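Local coordinates for Bcl-2-like protein FPV039 (Fowlpox virus, PDB 5TZP) that inhibits apoptosis of the infected host cell by sequestering and inactivating proapoptotic Bcl-2 proteins, among them BAK1 and BAX, at residues S43-V48 with G142-K147. Residues are numbered along the deposited sequence; the frame is centred on the assembly and turned at random. Where two conformers were deposited one is given.
Sequences SISYDV and GIRIYK. With SO4 (sulfate ion), chain J; EDO (1,2-ethanediol), chain H; EDO (1,2-ethanediol), chain F.
Val48, in the first turns of helix 43-68, wedges its two methyl groups against the 3-10 turn and tail of 142-147. Val48 CG1, set anti to the backbone N (chi1 175°), sits against both Ile143 O, 3.4 Å away, and Tyr146 C, 3.7 Å away. Val48 CG2 rests on the start of the Lys147 side chain, 3.8 Å from Lys147 CB, and the two side chains cross at about a right angle. Behind this wedge Ile143 fits its CG2 branch between Val48 and Ser45, with Ile143 CG2 3.9 Å from Ser45 CB.

Arg144 makes the polar half of the contact. Extended from CG to NE, it runs to the helix start, and Arg144 NE gives its hydrogen to Ser45 OG at 2.9 Å, nearly straight (162°) and close to the guanidinium plane. Ile44 lies over one face of that group, Ile44 CG2 above the centre and 3.6 Å from Arg144 CZ. Around the edge, Arg144 NH1 and NH2 bind two oxygens of a sulfate, probably from the crystallisation liquor, the bond from Arg144 NH2 to sulfate O1 being 2.8 Å long. Asp42 bridges the pair, OD1 in a salt bridge with Arg144 NH2 and OD2 hydrogen-bonded to Ser45 OG, which should hold hydroxyl and guanidinium in their relative places and probably offsets the arginine charge.

Two waters link the segments: one donates to Ile44 O and accepts from Lys147 NZ, the other donates to Val48 O and to Tyr146 O. Ile143 and Tyr146 also pack on Trp88 and Ile92 of helix 88-105, and the Tyr146 ring meets an aromatic side chain of the bound BH3 peptide edge-to-face. The contact thus fastens the segment after helix 115-136 to helix 43-68 beside the BH3-binding groove of an all-helical Bcl-2 fold.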
ATOM      1  N   SER A  43       1.427   8.203 -14.810  1.00 12.82           N
ATOM      2  CA  SER A  43      -0.008   8.361 -14.550  0.50 13.14           C
ATOM      3  C   SER A  43      -0.809   7.102 -14.892  1.00 11.71           C
ATOM      4  O   SER A  43      -1.786   6.810 -14.223  1.00 11.69           O
ATOM      5  CB  SER A  43      -0.542   9.571 -15.325  0.50 17.05           C
ATOM      6  OG  SER A  43       0.302  10.705 -15.141  0.50 29.55           O
ATOM      7  N   ILE A  44      -0.400   6.367 -15.906  1.00 11.79           N
ATOM      8  CA  ILE A  44      -1.111   5.141 -16.264  1.00 11.89           C
ATOM      9  C   ILE A  44      -1.004   4.153 -15.129  1.00 10.62           C
ATOM     10  O   ILE A  44      -2.016   3.591 -14.688  1.00 11.19           O
ATOM     11  CB  ILE A  44      -0.575   4.553 -17.569  1.00 12.50           C
ATOM     12  CG1 ILE A  44      -1.043   5.461 -18.733  1.00 14.21           C
ATOM     13  CG2 ILE A  44      -1.069   3.141 -17.824  1.00 14.24           C
ATOM     14  CD1 ILE A  44      -0.433   5.015 -20.116  1.00 19.52           C
ATOM     15  N   SER A  45       0.189   3.969 -14.585  1.00 10.14           N
ATOM     16  CA  SER A  45       0.311   3.029 -13.487  1.00  9.87           C
ATOM     17  C   SER A  45      -0.358   3.538 -12.206  1.00  9.29           C
ATOM     18  O   SER A  45      -0.901   2.715 -11.456  1.00  8.95           O
ATOM     19  CB  SER A  45       1.778   2.737 -13.203  1.00 10.31           C
ATOM     20  OG  SER A  45       2.415   2.134 -14.353  1.00 11.19           O
ATOM     21  N   TYR A  46      -0.350   4.857 -11.996  1.00  8.91           N
ATOM     22  CA  TYR A  46      -1.088   5.436 -10.858  1.00  9.41           C
ATOM     23  C   TYR A  46      -2.540   5.057 -10.967  1.00  8.75           C
ATOM     24  O   TYR A  46      -3.155   4.660  -9.954  1.00  9.34           O
ATOM     25  CB  TYR A  46      -0.903   6.959 -10.863  1.00 10.43           C
ATOM     26  CG  TYR A  46      -1.608   7.641  -9.727  1.00  9.97           C
ATOM     27  CD1 TYR A  46      -1.032   7.734  -8.476  1.00 12.89           C
ATOM     28  CD2 TYR A  46      -2.906   8.086  -9.882  1.00 13.36           C
ATOM     29  CE1 TYR A  46      -1.689   8.386  -7.430  1.00 12.75           C
ATOM     30  CE2 TYR A  46      -3.603   8.684  -8.807  1.00 14.25           C
ATOM     31  CZ  TYR A  46      -2.952   8.832  -7.617  1.00 11.43           C
ATOM     32  OH  TYR A  46      -3.512   9.446  -6.501  1.00 12.78           O
ATOM     33  N   ASP A  47      -3.150   5.200 -12.136  1.00  9.42           N
ATOM     34  CA  ASP A  47      -4.573   4.887 -12.258  1.00 11.26           C
ATOM     35  C   ASP A  47      -4.828   3.418 -12.019  1.00  9.91           C
ATOM     36  O   ASP A  47      -5.850   3.057 -11.426  1.00 10.08           O
ATOM     37  CB  ASP A  47      -5.079   5.319 -13.627  1.00 11.63           C
ATOM     38  CG  ASP A  47      -5.469   6.808 -13.707  1.00 17.50           C
ATOM     39  OD1 ASP A  47      -5.560   7.430 -12.626  1.00 17.40           O
ATOM     40  OD2 ASP A  47      -5.742   7.237 -14.885  1.00 21.91           O
ATOM     41  N   VAL A  48      -3.897   2.549 -12.419  1.00  9.51           N
ATOM     42  CA  VAL A  48      -4.042   1.123 -12.095  1.00  9.73           C
ATOM     43  C   VAL A  48      -3.983   0.890 -10.584  1.00  8.40           C
ATOM     44  O   VAL A  48      -4.810   0.149 -10.026  1.00  9.59           O
ATOM     45  CB  VAL A  48      -2.986   0.268 -12.838  1.00  9.45           C
ATOM     46  CG1 VAL A  48      -3.099  -1.195 -12.381  1.00 10.76           C
ATOM     47  CG2 VAL A  48      -3.150   0.332 -14.339  1.00 10.27           C
ATOM     48  N   GLY A 142       5.303  -2.634 -13.736  1.00 10.70           N
ATOM     49  CA  GLY A 142       4.880  -4.011 -13.542  1.00 12.13           C
ATOM     50  C   GLY A 142       3.482  -4.165 -12.970  1.00  9.71           C
ATOM     51  O   GLY A 142       2.877  -5.233 -13.140  1.00 10.45           O
ATOM     52  N   ILE A 143       2.941  -3.095 -12.370  1.00  9.70           N
ATOM     53  CA  ILE A 143       1.592  -3.141 -11.826  1.00  9.13           C
ATOM     54  C   ILE A 143       0.551  -3.201 -12.929  1.00  9.15           C
ATOM     55  O   ILE A 143      -0.613  -3.516 -12.677  1.00  9.74           O
ATOM     56  CB  ILE A 143       1.329  -1.970 -10.896  1.00  9.61           C
ATOM     57  CG1 ILE A 143       0.271  -2.370  -9.857  1.00 10.58           C
ATOM     58  CG2 ILE A 143       0.877  -0.735 -11.671  1.00 10.20           C
ATOM     59  CD1 ILE A 143       0.093  -1.262  -8.755  1.00 11.41           C
ATOM     60  N   ARG A 144       0.934  -2.854 -14.181  1.00  8.93           N
ATOM     61  CA  ARG A 144      -0.045  -2.729 -15.259  1.00  8.89           C
ATOM     62  C   ARG A 144      -0.718  -4.044 -15.617  1.00  9.07           C
ATOM     63  O   ARG A 144      -1.729  -4.046 -16.328  1.00  9.45           O
ATOM     64  CB  ARG A 144       0.541  -2.020 -16.450  1.00  8.93           C
ATOM     65  CG  ARG A 144       0.906  -0.597 -16.190  1.00 10.55           C
ATOM     66  CD  ARG A 144       1.646  -0.035 -17.381  1.00 10.16           C
ATOM     67  NE  ARG A 144       2.028   1.360 -17.151  1.00 10.55           N
ATOM     68  CZ  ARG A 144       2.432   2.179 -18.090  1.00 10.38           C
ATOM     69  NH1 ARG A 144       2.511   1.780 -19.365  1.00 11.16           N
ATOM     70  NH2 ARG A 144       2.762   3.456 -17.864  1.00 14.35           N
ATOM     71  N   ILE A 145      -0.188  -5.171 -15.144  1.00  9.79           N
ATOM     72  CA  ILE A 145      -0.883  -6.438 -15.330  1.00 10.54           C
ATOM     73  C   ILE A 145      -2.238  -6.474 -14.653  1.00  9.49           C
ATOM     74  O   ILE A 145      -3.029  -7.364 -14.979  1.00 11.72           O
ATOM     75  CB  ILE A 145       0.016  -7.603 -14.916  1.00 12.26           C
ATOM     76  CG1 ILE A 145       0.328  -7.620 -13.430  1.00 13.93           C
ATOM     77  CG2 ILE A 145       1.278  -7.666 -15.825  1.00 14.35           C
ATOM     78  CD1 ILE A 145       0.949  -8.902 -12.967  1.00 24.17           C
ATOM     79  N   TYR A 146      -2.475  -5.537 -13.739  1.00  9.88           N
ATOM     80  CA  TYR A 146      -3.782  -5.416 -13.107  1.00 10.26           C
ATOM     81  C   TYR A 146      -4.638  -4.340 -13.673  1.00 14.33           C
ATOM     82  O   TYR A 146      -5.706  -4.039 -13.094  1.00 15.15           O
ATOM     83  CB  TYR A 146      -3.609  -5.181 -11.610  1.00 14.48           C
ATOM     84  CG  TYR A 146      -2.915  -6.358 -10.926  1.00 16.62           C
ATOM     85  CD1 TYR A 146      -3.293  -7.699 -11.263  1.00 24.63           C
ATOM     86  CD2 TYR A 146      -1.853  -6.178 -10.203  1.00 34.03           C
ATOM     87  CE1 TYR A 146      -2.618  -8.794 -10.661  1.00 29.22           C
ATOM     88  CE2 TYR A 146      -1.221  -7.241  -9.608  1.00 35.99           C
ATOM     89  CZ  TYR A 146      -1.581  -8.477  -9.815  1.00 34.39           C
ATOM     90  OH  TYR A 146      -0.797  -9.437  -9.164  1.00 41.10           O
ATOM     91  N   LYS A 147      -4.305  -3.793 -14.851  1.00  9.94           N
ATOM     92  CA  LYS A 147      -5.236  -2.898 -15.535  1.00 10.36           C
ATOM     93  C   LYS A 147      -6.456  -3.621 -15.981  1.00 11.84           C
ATOM     94  O   LYS A 147      -6.381  -4.708 -16.541  1.00 13.63           O
ATOM     95  CB  LYS A 147      -4.506  -2.268 -16.722  1.00  9.87           C
ATOM     96  CG  LYS A 147      -5.268  -1.160 -17.397  1.00 11.70           C
ATOM     97  CD  LYS A 147      -4.404  -0.386 -18.372  1.00 13.04           C
ATOM     98  CE  LYS A 147      -5.071   0.604 -19.248  1.00 15.45           C
ATOM     99  NZ  LYS A 147      -6.047   1.513 -18.505  1.00 18.19           N
TER
HETATM  100  S   SO4 J 208       4.077   4.883 -21.069  1.00 40.69           S
HETATM  101  O1  SO4 J 208       3.538   5.352 -19.818  1.00 41.03           O
HETATM  102  O2  SO4 J 208       3.414   5.625 -22.198  1.00 38.83           O
HETATM  103  O3  SO4 J 208       5.528   5.104 -20.907  1.00 41.60           O
HETATM  104  O4  SO4 J 208       3.837   3.459 -21.361  1.00 28.50           O
HETATM  105  C1  EDO H 206      -7.568   1.712 -15.591  1.00 40.68           C
HETATM  106  O1  EDO H 206      -8.022   0.878 -16.712  1.00 23.28           O
HETATM  107  C2  EDO H 206      -7.090   1.042 -14.310  1.00 29.14           C
HETATM  108  O2  EDO H 206      -7.298  -0.425 -14.065  1.00 16.44           O
HETATM  109  C1  EDO F 204      -4.851   5.627 -20.716  1.00 39.51           C
HETATM  110  O1  EDO F 204      -5.030   6.113 -19.378  1.00 48.71           O
HETATM  111  C2  EDO F 204      -4.967   4.105 -20.721  1.00 23.87           C
HETATM  112  O2  EDO F 204      -6.288   3.516 -20.426  1.00 22.01           O
HETATM  113  O   HOH W   1      -4.405   3.185 -16.403  1.00 18.09           O
HETATM  114  O   HOH W   2      -6.456  -1.777 -11.578  1.00 18.79           O